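Local coordinates for conserved exported protein (Bacteroides fragilis, PDB 3CLW) that is of unknown detailed function but probably hydrolyses O-glycosyl bonds with a TIM-barrel domain of glycoside hydrolase family 30, at residues A[77-82]-A[139-144]; A[159-164]-A[208-213]; A[46-51]-A[392-397]; A[410-415]-A[438-443]. All coordinates share one frame; numbering follows the deposited sequence.

Contact 1 of 4, residues A[77-82]-A[139-144]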
loop_
_atom_site.group_PDB
_atom_site.type_symbol
_atom_site.label_atom_id
_atom_site.label_comp_id
_atom_site.label_asym_id
_atom_site.label_seq_id
_atom_site.Cartn_x
_atom_site.Cartn_y
_atom_site.Cartn_z
ATOM N N TYR A 77 14.129 12.142 15.617
ATOM C CA TYR A 77 14.329 11.746 17.001
ATOM C C TYR A 77 15.646 12.288 17.572
ATOM O O TYR A 77 15.641 12.912 18.632
ATOM C CB TYR A 77 14.241 10.217 17.175
ATOM C CG TYR A 77 14.578 9.774 18.589
ATOM C CD1 TYR A 77 13.604 9.794 19.589
ATOM C CD2 TYR A 77 15.877 9.361 18.934
ATOM C CE1 TYR A 77 13.890 9.398 20.888
ATOM C CE2 TYR A 77 16.177 8.981 20.223
ATOM C CZ TYR A 77 15.164 9.000 21.216
ATOM O OH TYR A 77 15.435 8.599 22.543
ATOM N N GLU A 78 16.782 12.040 16.912
ATOM C CA GLU A 78 18.061 12.642 17.367
ATOM C C GLU A 78 17.992 14.187 17.386
ATOM O O GLU A 78 18.655 14.816 18.182
ATOM C CB GLU A 78 19.243 12.236 16.466
ATOM C CG GLU A 78 19.683 10.781 16.552
ATOM C CD GLU A 78 18.935 9.881 15.570
ATOM O OE1 GLU A 78 17.840 10.289 15.079
ATOM O OE2 GLU A 78 19.451 8.767 15.287
ATOM N N ASN A 79 17.207 14.775 16.483
ATOM C CA ASN A 79 17.184 16.220 16.269
ATOM C C ASN A 79 16.014 16.843 17.013
ATOM O O ASN A 79 15.627 17.962 16.718
ATOM C CB ASN A 79 17.019 16.518 14.768
ATOM C CG ASN A 79 17.337 17.960 14.405
ATOM O OD1 ASN A 79 18.294 18.537 14.886
ATOM N ND2 ASN A 79 16.580 18.503 13.489
ATOM N N ARG A 80 15.449 16.121 17.980
ATOM C CA ARG A 80 14.157 16.533 18.520
ATOM C C ARG A 80 14.124 17.863 19.300
ATOM O O ARG A 80 13.051 18.447 19.421
ATOM C CB ARG A 80 13.470 15.386 19.284
ATOM C CG ARG A 80 14.002 15.066 20.656
ATOM C CD ARG A 80 13.527 13.672 21.069
ATOM N NE ARG A 80 14.138 13.220 22.321
ATOM C CZ ARG A 80 15.336 12.650 22.416
ATOM N NH1 ARG A 80 15.819 12.282 23.614
ATOM N NH2 ARG A 80 16.062 12.448 21.321
ATOM N N GLU A 81 15.277 18.327 19.805
ATOM C CA GLU A 81 15.376 19.635 20.491
ATOM C C GLU A 81 15.244 20.831 19.526
ATOM O O GLU A 81 15.109 21.978 19.984
ATOM C CB GLU A 81 16.693 19.755 21.285
ATOM C CG GLU A 81 16.790 18.855 22.517
ATOM C CD GLU A 81 18.153 18.925 23.245
ATOM O OE1 GLU A 81 18.886 19.929 23.113
ATOM O OE2 GLU A 81 18.501 17.961 23.977
ATOM N N ALA A 82 15.295 20.558 18.206
ATOM C CA ALA A 82 15.133 21.559 17.159
ATOM C C ALA A 82 13.649 21.820 16.945
ATOM O O ALA A 82 12.833 21.301 17.711
ATOM C CB ALA A 82 15.795 21.066 15.839
ATOM N N SER A 139 16.133 23.333 6.054
ATOM C CA SER A 139 15.609 23.869 7.295
ATOM C C SER A 139 16.339 23.373 8.542
ATOM O O SER A 139 16.008 23.771 9.665
ATOM C CB SER A 139 14.105 23.624 7.387
ATOM O OG SER A 139 13.809 22.245 7.408
ATOM N N ALA A 140 17.349 22.532 8.335
ATOM C CA ALA A 140 18.036 21.791 9.407
ATOM C C ALA A 140 17.069 20.928 10.266
ATOM O O ALA A 140 17.268 20.748 11.479
ATOM C CB ALA A 140 18.869 22.722 10.279
ATOM N N SER A 141 16.039 20.395 9.621
ATOM C CA SER A 141 15.007 19.667 10.306
ATOM C C SER A 141 14.216 18.835 9.285
ATOM O O SER A 141 14.194 19.132 8.094
ATOM C CB SER A 141 14.098 20.639 11.050
ATOM O OG SER A 141 12.931 19.991 11.492
ATOM N N THR A 142 13.602 17.752 9.760
ATOM C CA THR A 142 12.707 16.964 8.910
ATOM C C THR A 142 11.382 17.721 8.706
ATOM O O THR A 142 10.582 17.385 7.818
ATOM C CB THR A 142 12.438 15.594 9.530
ATOM O OG1 THR A 142 11.659 15.770 10.712
ATOM C CG2 THR A 142 13.738 14.887 9.912
ATOM N N VAL A 143 11.140 18.737 9.543
ATOM C CA VAL A 143 10.049 19.674 9.274
ATOM C C VAL A 143 10.573 20.854 8.435
ATOM O O VAL A 143 11.378 21.677 8.897
ATOM C CB VAL A 143 9.298 20.104 10.563
ATOM C CG1 VAL A 143 8.047 20.936 10.208
ATOM C CG2 VAL A 143 8.904 18.846 11.411
ATOM N N SER A 144 10.124 20.885 7.180
ATOM C CA SER A 144 10.522 21.895 6.210
ATOM C C SER A 144 9.903 23.239 6.613
ATOM O O SER A 144 8.997 23.275 7.438
ATOM C CB SER A 144 10.060 21.493 4.827
ATOM O OG SER A 144 8.670 21.280 4.866
#
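N79 ND2 is gripped from two directions: it donates to the backbone carbonyl oxygen A140 O at 3.1 Å, and it also bonds to the carboxylate oxygen E84 OE2. The bond to A140 is moderately bent, with an N-H...O angle of 148°. It meets the carbonyl from a position tilted out of its plane, while the oxygen lies a similar amount off the amide plane of N79. With CG anti to the backbone N (chi1 -165°), the N79 amide leaves its own turn and points across to the other loop. There N79 ND2 also lies 3.7 Å from S141 CA.

N79 is held within two overlapping type I turns, Y77 to R80 and N79 to A82; the backbone bond from A82 N to N79 O, 3.0 Å long, closes the second. On the facing side S141 forms an ST turn, with S141 OG accepting from V143 N at 2.9 Å and also bonding to K83 O.

E84 completes the junction, because its other oxygen, OE1, bonds to T142 OG1. One carboxylate therefore meets a side chain from each loop, and the contact between these two barrel loops is essentially polar: A140 O and E84 OE2 both take bonds from N79 ND2, which has two hydrogens to give, and this would favour the observed flip of the amide.

Contact 2 of 4, residues A[159-164]-A[208-213]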
loop_
_atom_site.group_PDB
_atom_site.type_symbol
_atom_site.label_atom_id
_atom_site.label_comp_id
_atom_site.label_asym_id
_atom_site.label_seq_id
_atom_site.Cartn_x
_atom_site.Cartn_y
_atom_site.Cartn_z
ATOM N N ASP A 159 24.412 12.686 -2.006
ATOM C CA ASP A 159 24.564 12.249 -0.615
ATOM C C ASP A 159 23.333 11.464 -0.126
ATOM O O ASP A 159 23.466 10.391 0.479
ATOM C CB ASP A 159 24.807 13.447 0.323
ATOM C CG ASP A 159 25.988 14.283 -0.097
ATOM O OD1 ASP A 159 27.035 14.208 0.550
ATOM O OD2 ASP A 159 25.885 15.005 -1.092
ATOM N N PHE A 160 22.152 12.012 -0.382
ATOM C CA PHE A 160 20.918 11.369 0.020
ATOM C C PHE A 160 20.738 10.031 -0.714
ATOM O O PHE A 160 20.489 8.996 -0.073
ATOM C CB PHE A 160 19.729 12.318 -0.155
ATOM C CG PHE A 160 18.416 11.765 0.313
ATOM C CD1 PHE A 160 18.341 10.912 1.415
ATOM C CD2 PHE A 160 17.237 12.133 -0.339
ATOM C CE1 PHE A 160 17.115 10.400 1.852
ATOM C CE2 PHE A 160 15.989 11.648 0.097
ATOM C CZ PHE A 160 15.936 10.761 1.215
ATOM N N ALA A 161 20.889 10.040 -2.034
ATOM C CA ALA A 161 20.825 8.788 -2.820
ATOM C C ALA A 161 21.817 7.755 -2.290
ATOM O O ALA A 161 21.477 6.563 -2.187
ATOM C CB ALA A 161 21.042 9.048 -4.312
ATOM N N ARG A 162 23.027 8.201 -1.946
ATOM C CA ARG A 162 24.014 7.291 -1.419
ATOM C C ARG A 162 23.618 6.693 -0.043
ATOM O O ARG A 162 23.877 5.529 0.226
ATOM C CB ARG A 162 25.387 7.936 -1.356
ATOM C CG ARG A 162 26.090 8.008 -2.744
ATOM C CD ARG A 162 27.583 8.253 -2.562
ATOM N NE ARG A 162 27.840 9.519 -1.885
ATOM C CZ ARG A 162 28.059 10.687 -2.505
ATOM N NH1 ARG A 162 28.043 10.779 -3.847
ATOM N NH2 ARG A 162 28.290 11.787 -1.779
ATOM N N PHE A 163 23.002 7.525 0.797
ATOM C CA PHE A 163 22.480 7.130 2.091
ATOM C C PHE A 163 21.411 6.037 1.937
ATOM O O PHE A 163 21.510 5.005 2.586
ATOM C CB PHE A 163 21.897 8.334 2.842
ATOM C CG PHE A 163 20.985 7.948 3.982
ATOM C CD1 PHE A 163 21.507 7.410 5.162
ATOM C CD2 PHE A 163 19.604 8.118 3.873
ATOM C CE1 PHE A 163 20.672 7.038 6.232
ATOM C CE2 PHE A 163 18.742 7.771 4.952
ATOM C CZ PHE A 163 19.305 7.208 6.129
ATOM N N LEU A 164 20.422 6.286 1.072
ATOM C CA LEU A 164 19.368 5.317 0.755
ATOM C C LEU A 164 19.889 3.998 0.168
ATOM O O LEU A 164 19.426 2.934 0.553
ATOM C CB LEU A 164 18.344 5.914 -0.200
ATOM C CG LEU A 164 17.510 7.087 0.308
ATOM C CD1 LEU A 164 16.693 7.660 -0.828
ATOM C CD2 LEU A 164 16.572 6.559 1.406
ATOM N N TYR A 208 13.147 14.189 -10.516
ATOM C CA TYR A 208 14.009 13.737 -11.597
ATOM C C TYR A 208 15.450 13.592 -11.113
ATOM O O TYR A 208 16.116 12.598 -11.419
ATOM C CB TYR A 208 13.884 14.676 -12.833
ATOM C CG TYR A 208 14.828 14.331 -13.961
ATOM C CD1 TYR A 208 14.397 13.620 -15.062
ATOM C CD2 TYR A 208 16.179 14.708 -13.900
ATOM C CE1 TYR A 208 15.284 13.300 -16.102
ATOM C CE2 TYR A 208 17.081 14.392 -14.924
ATOM C CZ TYR A 208 16.630 13.695 -16.015
ATOM O OH TYR A 208 17.525 13.394 -17.027
ATOM N N ARG A 209 15.922 14.560 -10.346
ATOM C CA ARG A 209 17.274 14.494 -9.808
ATOM C C ARG A 209 17.453 13.328 -8.857
ATOM O O ARG A 209 18.470 12.654 -8.919
ATOM C CB ARG A 209 17.702 15.791 -9.100
ATOM C CG ARG A 209 18.112 16.912 -10.015
ATOM C CD ARG A 209 18.859 18.020 -9.255
ATOM N NE ARG A 209 20.266 17.692 -8.948
ATOM C CZ ARG A 209 21.035 18.408 -8.119
ATOM N NH1 ARG A 209 20.557 19.479 -7.485
ATOM N NH2 ARG A 209 22.289 18.057 -7.922
ATOM N N MET A 210 16.471 13.095 -7.974
ATOM C CA MET A 210 16.547 11.990 -7.055
ATOM C C MET A 210 16.614 10.685 -7.845
ATOM O O MET A 210 17.439 9.825 -7.562
ATOM C CB MET A 210 15.398 12.025 -6.037
ATOM C CG MET A 210 15.673 12.939 -4.771
ATOM S SD MET A 210 17.349 12.803 -4.052
ATOM C CE MET A 210 17.385 11.007 -3.793
ATOM N N VAL A 211 15.793 10.555 -8.879
ATOM C CA VAL A 211 15.869 9.358 -9.717
ATOM C C VAL A 211 17.260 9.214 -10.354
ATOM O O VAL A 211 17.872 8.162 -10.294
ATOM C CB VAL A 211 14.754 9.312 -10.778
ATOM C CG1 VAL A 211 14.954 8.117 -11.703
ATOM C CG2 VAL A 211 13.403 9.220 -10.099
ATOM N N GLU A 212 17.762 10.304 -10.912
ATOM C CA GLU A 212 19.040 10.313 -11.577
ATOM C C GLU A 212 20.148 9.899 -10.608
ATOM O O GLU A 212 20.957 9.016 -10.923
ATOM C CB GLU A 212 19.282 11.713 -12.158
ATOM C CG GLU A 212 20.645 11.973 -12.764
ATOM C CD GLU A 212 20.680 13.360 -13.471
ATOM O OE1 GLU A 212 20.365 14.414 -12.830
ATOM O OE2 GLU A 212 20.976 13.373 -14.686
ATOM N N GLU A 213 20.176 10.516 -9.427
ATOM C CA GLU A 213 21.215 10.193 -8.449
ATOM C C GLU A 213 21.094 8.768 -7.864
ATOM O O GLU A 213 22.112 8.063 -7.670
ATOM C CB GLU A 213 21.261 11.251 -7.341
ATOM C CG GLU A 213 21.622 12.652 -7.824
ATOM C CD GLU A 213 22.972 12.743 -8.553
ATOM O OE1 GLU A 213 23.916 11.977 -8.266
ATOM O OE2 GLU A 213 23.097 13.624 -9.428
#
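Two successive outer helices of the TIM barrel, 157-173 and 204-221, pack here through segments 159-164 and 208-213. The segment axes come within 9.2 Å and cross at -54°, with their N-to-C directions running broadly the same way. Within the two segments the CA atoms of A161 and E213 are the nearest pair, 5.8 Å apart. A161 CB lies 3.6 Å from the backbone carbon E213 C and 3.8 Å from E213 CB, so the small methyl lets one helix rest on the main chain of the other.

Beside this close point M210 supplies the bulk. Its chain is bent at both chi2 and chi3 (chi3 -55°), which curls the methyl back toward the first helix. M210 CE touches F160 CD2 at 3.6 Å and lies 4.0 Å from A161 N. The sulfur takes part as well: M210 SD is 5.0 Å from the centroid of the F160 ring and 70° off its normal, an oblique Met-aromatic contact. The two side chains cross at about a right angle. One face of the same ring carries L164 CD1, 3.8 Å above the plane and displaced toward the rim, so F160 meets both its own helix and the neighbouring one.

No hydrogen bond joins the segments. F160 and L164 both rest on T129, in the loop after strand 125-128, and F160 also meets P133. L214 extends the seam along helix 204-221 by touching A161 and L164, and F157 meets M210 and E213 from helix 157-173. Strand 178-182 lies between the two helices in the chain.

Contact 3 of 4, residues A[46-51]-A[392-397]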
loop_
_atom_site.group_PDB
_atom_site.type_symbol
_atom_site.label_atom_id
_atom_site.label_comp_id
_atom_site.label_asym_id
_atom_site.label_seq_id
_atom_site.Cartn_x
_atom_site.Cartn_y
_atom_site.Cartn_z
ATOM N N ALA A 46 2.648 -10.105 13.750
ATOM C CA ALA A 46 3.407 -10.647 12.624
ATOM C C ALA A 46 2.687 -11.789 11.866
ATOM O O ALA A 46 2.728 -11.841 10.620
ATOM C CB ALA A 46 4.781 -11.094 13.080
ATOM N N ASP A 47 2.033 -12.689 12.606
ATOM C CA ASP A 47 1.215 -13.703 11.976
ATOM C C ASP A 47 0.045 -13.094 11.161
ATOM O O ASP A 47 -0.173 -13.505 10.032
ATOM C CB ASP A 47 0.679 -14.746 12.986
ATOM C CG ASP A 47 1.784 -15.612 13.627
ATOM O OD1 ASP A 47 2.943 -15.709 13.116
ATOM O OD2 ASP A 47 1.470 -16.214 14.678
ATOM N N LEU A 48 -0.706 -12.152 11.738
ATOM C CA LEU A 48 -1.852 -11.508 11.031
ATOM C C LEU A 48 -1.416 -10.815 9.738
ATOM O O LEU A 48 -2.177 -10.747 8.784
ATOM C CB LEU A 48 -2.596 -10.497 11.932
ATOM C CG LEU A 48 -3.423 -11.092 13.114
ATOM C CD1 LEU A 48 -3.622 -10.075 14.243
ATOM C CD2 LEU A 48 -4.751 -11.665 12.652
ATOM N N LEU A 49 -0.162 -10.360 9.713
ATOM C CA LEU A 49 0.367 -9.565 8.592
ATOM C C LEU A 49 0.936 -10.431 7.474
ATOM O O LEU A 49 0.656 -10.181 6.318
ATOM C CB LEU A 49 1.443 -8.617 9.107
ATOM C CG LEU A 49 1.030 -7.506 10.062
ATOM C CD1 LEU A 49 2.190 -6.587 10.454
ATOM C CD2 LEU A 49 -0.042 -6.693 9.434
ATOM N N PHE A 50 1.702 -11.469 7.841
ATOM C CA PHE A 50 2.636 -12.127 6.919
ATOM C C PHE A 50 2.428 -13.616 6.668
ATOM O O PHE A 50 2.843 -14.113 5.618
ATOM C CB PHE A 50 4.078 -11.933 7.401
ATOM C CG PHE A 50 4.441 -10.509 7.627
ATOM C CD1 PHE A 50 4.290 -9.559 6.588
ATOM C CD2 PHE A 50 4.929 -10.094 8.870
ATOM C CE1 PHE A 50 4.608 -8.222 6.795
ATOM C CE2 PHE A 50 5.270 -8.755 9.092
ATOM C CZ PHE A 50 5.110 -7.811 8.041
ATOM N N LYS A 51 1.816 -14.317 7.623
ATOM C CA LYS A 51 1.885 -15.773 7.635
ATOM C C LYS A 51 0.795 -16.351 6.745
ATOM O O LYS A 51 -0.380 -16.137 6.978
ATOM C CB LYS A 51 1.791 -16.313 9.078
ATOM C CG LYS A 51 2.118 -17.795 9.224
ATOM C CD LYS A 51 2.142 -18.183 10.684
ATOM C CE LYS A 51 2.557 -19.626 10.900
ATOM N NZ LYS A 51 2.604 -19.918 12.374
ATOM N N MET A 392 -11.500 -4.472 7.648
ATOM C CA MET A 392 -10.601 -4.021 6.614
ATOM C C MET A 392 -9.479 -5.024 6.518
ATOM O O MET A 392 -9.013 -5.307 5.428
ATOM C CB MET A 392 -10.070 -2.604 6.894
ATOM C CG MET A 392 -11.091 -1.465 6.565
ATOM S SD MET A 392 -10.755 0.199 7.149
ATOM C CE MET A 392 -11.017 -0.029 8.931
ATOM N N LEU A 393 -9.055 -5.600 7.644
ATOM C CA LEU A 393 -8.015 -6.606 7.552
ATOM C C LEU A 393 -8.544 -7.774 6.740
ATOM O O LEU A 393 -7.897 -8.245 5.820
ATOM C CB LEU A 393 -7.518 -7.066 8.942
ATOM C CG LEU A 393 -6.308 -8.027 8.956
ATOM C CD1 LEU A 393 -5.520 -7.959 10.260
ATOM C CD2 LEU A 393 -6.751 -9.465 8.742
ATOM N N TRP A 394 -9.733 -8.241 7.089
ATOM C CA TRP A 394 -10.304 -9.425 6.455
ATOM C C TRP A 394 -10.706 -9.236 4.973
ATOM O O TRP A 394 -10.513 -10.130 4.136
ATOM C CB TRP A 394 -11.402 -10.003 7.359
ATOM C CG TRP A 394 -10.798 -10.323 8.707
ATOM C CD1 TRP A 394 -11.047 -9.685 9.908
ATOM C CD2 TRP A 394 -9.775 -11.309 8.980
ATOM N NE1 TRP A 394 -10.275 -10.263 10.894
ATOM C CE2 TRP A 394 -9.471 -11.228 10.347
ATOM C CE3 TRP A 394 -9.080 -12.246 8.183
ATOM C CZ2 TRP A 394 -8.524 -12.067 10.956
ATOM C CZ3 TRP A 394 -8.140 -13.046 8.765
ATOM C CH2 TRP A 394 -7.855 -12.953 10.149
ATOM N N THR A 395 -11.200 -8.062 4.630
ATOM C CA THR A 395 -11.571 -7.815 3.235
ATOM C C THR A 395 -10.327 -7.660 2.360
ATOM O O THR A 395 -10.347 -8.068 1.194
ATOM C CB THR A 395 -12.502 -6.603 3.060
ATOM O OG1 THR A 395 -11.856 -5.417 3.536
ATOM C CG2 THR A 395 -13.816 -6.825 3.826
ATOM N N THR A 396 -9.253 -7.103 2.922
ATOM C CA THR A 396 -7.948 -7.096 2.223
ATOM C C THR A 396 -7.481 -8.531 2.000
ATOM O O THR A 396 -7.073 -8.900 0.898
ATOM C CB THR A 396 -6.854 -6.326 2.992
ATOM O OG1 THR A 396 -7.278 -4.982 3.203
ATOM C CG2 THR A 396 -5.550 -6.296 2.207
ATOM N N ALA A 397 -7.578 -9.333 3.053
ATOM C CA ALA A 397 -7.177 -10.742 3.006
ATOM C C ALA A 397 -7.900 -11.554 1.933
ATOM O O ALA A 397 -7.312 -12.461 1.385
ATOM C CB ALA A 397 -7.323 -11.406 4.416
#
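L48 is the residue of segment 46-51 that carries this apolar contact, meeting two successive residues of helix 391-400, L393 and W394, with different parts of its side chain. Near the root, L48 CB lies 4.2 Å from L393 CD1. Farther out, the methyl L48 CD2 is equally close, at 4.2 Å, to W394 CZ2 and to W394 CH2, so it sits against the bond joining these atoms of the benzo ring, and the approach is oblique. L48 keeps CG beside its backbone N (chi1 -70°), while L393 has CG anti to its own (chi1 -174°) and extends toward helix 39-50.

The second shell sets the indole. L393 CD2 lies 3.4 Å above the W394 ring, over its centre, a snug fit between adjacent residues on one helix. The buried W394 NE1 is satisfied by T389 OG1, which helps fix the ring's rotation. One turn after M392, T396 OG1 donates to M392 O at 2.8 Å and also bonds W356 NE1.

L48 also touches I387 and T389 of strand 386-389, which leads directly into helix 391-400. Helix 108-119 packs on A46, L49 and F50, while helix 328-347 lies against M392, T395 and T396. The contact thus joins the early helix 39-50 to the chain that follows the last barrel strand, 353-356.

Contact 4 of 4, residues A[410-415]-A[438-443]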
loop_
_atom_site.group_PDB
_atom_site.type_symbol
_atom_site.label_atom_id
_atom_site.label_comp_id
_atom_site.label_asym_id
_atom_site.label_seq_id
_atom_site.Cartn_x
_atom_site.Cartn_y
_atom_site.Cartn_z
ATOM N N ILE A 410 -7.130 -11.952 -15.033
ATOM C CA ILE A 410 -7.700 -12.496 -16.271
ATOM C C ILE A 410 -9.127 -12.002 -16.352
ATOM O O ILE A 410 -9.645 -11.437 -15.380
ATOM C CB ILE A 410 -7.616 -14.038 -16.323
ATOM C CG1 ILE A 410 -8.334 -14.681 -15.111
ATOM C CG2 ILE A 410 -6.171 -14.473 -16.371
ATOM C CD1 ILE A 410 -8.211 -16.178 -15.048
ATOM N N ALA A 411 -9.748 -12.168 -17.518
ATOM C CA ALA A 411 -11.107 -11.677 -17.747
ATOM C C ALA A 411 -12.172 -12.500 -17.005
ATOM O O ALA A 411 -12.094 -13.733 -16.931
ATOM C CB ALA A 411 -11.416 -11.661 -19.262
ATOM N N ILE A 412 -13.168 -11.808 -16.476
ATOM C CA ILE A 412 -14.377 -12.449 -15.951
ATOM C C ILE A 412 -15.540 -11.506 -16.298
ATOM O O ILE A 412 -15.689 -10.450 -15.717
ATOM C CB ILE A 412 -14.286 -12.801 -14.416
ATOM C CG1 ILE A 412 -15.632 -13.334 -13.880
ATOM C CG2 ILE A 412 -13.837 -11.588 -13.583
ATOM C CD1 ILE A 412 -15.576 -14.049 -12.523
ATOM N N LYS A 413 -16.344 -11.891 -17.279
ATOM C CA LYS A 413 -17.397 -11.012 -17.774
ATOM C C LYS A 413 -18.779 -11.587 -17.466
ATOM O O LYS A 413 -19.005 -12.787 -17.590
ATOM C CB LYS A 413 -17.228 -10.770 -19.277
ATOM N N PRO A 414 -19.712 -10.729 -17.061
ATOM C CA PRO A 414 -21.052 -11.272 -16.924
ATOM C C PRO A 414 -21.735 -11.453 -18.302
ATOM O O PRO A 414 -21.248 -10.962 -19.325
ATOM C CB PRO A 414 -21.766 -10.233 -16.051
ATOM C CG PRO A 414 -20.999 -8.938 -16.266
ATOM C CD PRO A 414 -19.632 -9.282 -16.763
ATOM N N THR A 415 -22.833 -12.195 -18.334
ATOM C CA THR A 415 -23.590 -12.361 -19.569
ATOM C C THR A 415 -24.351 -11.074 -19.865
ATOM O O THR A 415 -24.558 -10.731 -21.027
ATOM C CB THR A 415 -24.560 -13.547 -19.502
ATOM O OG1 THR A 415 -25.283 -13.507 -18.265
ATOM C CG2 THR A 415 -23.805 -14.849 -19.576
ATOM N N VAL A 438 -7.439 -20.783 -9.960
ATOM C CA VAL A 438 -8.124 -19.575 -10.386
ATOM C C VAL A 438 -8.850 -19.005 -9.161
ATOM O O VAL A 438 -9.639 -19.703 -8.513
ATOM C CB VAL A 438 -9.054 -19.804 -11.611
ATOM C CG1 VAL A 438 -9.774 -18.506 -12.033
ATOM C CG2 VAL A 438 -8.248 -20.323 -12.782
ATOM N N VAL A 439 -8.538 -17.734 -8.857
ATOM C CA VAL A 439 -9.010 -17.022 -7.682
ATOM C C VAL A 439 -9.974 -15.925 -8.110
ATOM O O VAL A 439 -9.637 -15.069 -8.916
ATOM C CB VAL A 439 -7.806 -16.376 -6.900
ATOM C CG1 VAL A 439 -8.290 -15.464 -5.754
ATOM C CG2 VAL A 439 -6.814 -17.449 -6.407
ATOM N N THR A 440 -11.179 -15.957 -7.579
ATOM C CA THR A 440 -12.181 -14.963 -7.903
ATOM C C THR A 440 -12.655 -14.260 -6.616
ATOM O O THR A 440 -12.912 -14.901 -5.598
ATOM C CB THR A 440 -13.338 -15.633 -8.672
ATOM O OG1 THR A 440 -12.798 -16.253 -9.852
ATOM C CG2 THR A 440 -14.366 -14.642 -9.077
ATOM N N VAL A 441 -12.724 -12.941 -6.652
ATOM C CA VAL A 441 -13.128 -12.195 -5.471
ATOM C C VAL A 441 -14.322 -11.353 -5.844
ATOM O O VAL A 441 -14.237 -10.515 -6.743
ATOM C CB VAL A 441 -11.980 -11.304 -4.899
ATOM C CG1 VAL A 441 -12.420 -10.587 -3.638
ATOM C CG2 VAL A 441 -10.731 -12.121 -4.618
ATOM N N ALA A 442 -15.429 -11.604 -5.159
ATOM C CA ALA A 442 -16.704 -10.986 -5.436
ATOM C C ALA A 442 -17.133 -10.120 -4.283
ATOM O O ALA A 442 -17.201 -10.576 -3.139
ATOM C CB ALA A 442 -17.759 -12.051 -5.713
ATOM N N ILE A 443 -17.413 -8.860 -4.568
ATOM C CA ILE A 443 -17.962 -7.981 -3.539
ATOM C C ILE A 443 -19.429 -7.780 -3.785
ATOM O O ILE A 443 -19.810 -7.275 -4.848
ATOM C CB ILE A 443 -17.289 -6.585 -3.514
ATOM C CG1 ILE A 443 -15.767 -6.723 -3.467
ATOM C CG2 ILE A 443 -17.841 -5.741 -2.341
ATOM C CD1 ILE A 443 -15.042 -5.428 -3.766
#
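I410 and I412 both extend their outer arms, with chi2 near 180°, but they start from different first torsions. I410 sets CG1 between the backbone N and the carbonyl carbon (chi1 58°), whereas I412 places CG1 opposite its backbone N (chi1 174°). Each CD1 is thereby carried toward strand 438-444, in the C-terminal beta-sheet region, consistent with the beta domain that accompanies the barrel in family 30 enzymes.

The two strands are not paired with each other. Strand 427-433 lies between them and pairs antiparallel with both, so they run in broadly the same sense. CA separations of 9.2 Å for I410 and V438 and 8.7 Å for I412 and T440 fit next-but-one neighbours, and no hydrogen bond joins the segments. The side chains bridge the gap over the middle strand, where I412 rests on I429 and S431. Those of I410 and V438 cross at a slant, with I410 CD1 4.1 Å from V438 CG1. T440 turns its hydroxyl to S431 OG, a hydrogen bond to the intervening strand, which leaves its methyl for the isoleucine: I412 CD1 and T440 CG2 meet tip to tip at 3.7 Å.

Overall arrangement
Contacts 1 and 2 lie on the same side of the chain's centre, their centres 21 Å apart and their nearest atoms about 9 Å apart. The loop holding 139-144 leads into helix 157-173, which carries segment 159-164 of contact 2. Contact 1 joins loops that follow barrel strands 68-71 and 125-128, the end of a TIM barrel where active sites normally lie, although nothing here assigns either loop a catalytic part. Contact 3 closes a much longer stretch of chain that includes both, with its centre 35 Å from contact 1 and 33 Å from contact 2. Contact 4 follows it, nearest atoms about 6 Å away, in the beta region; its centre is 50 Å from contact 1.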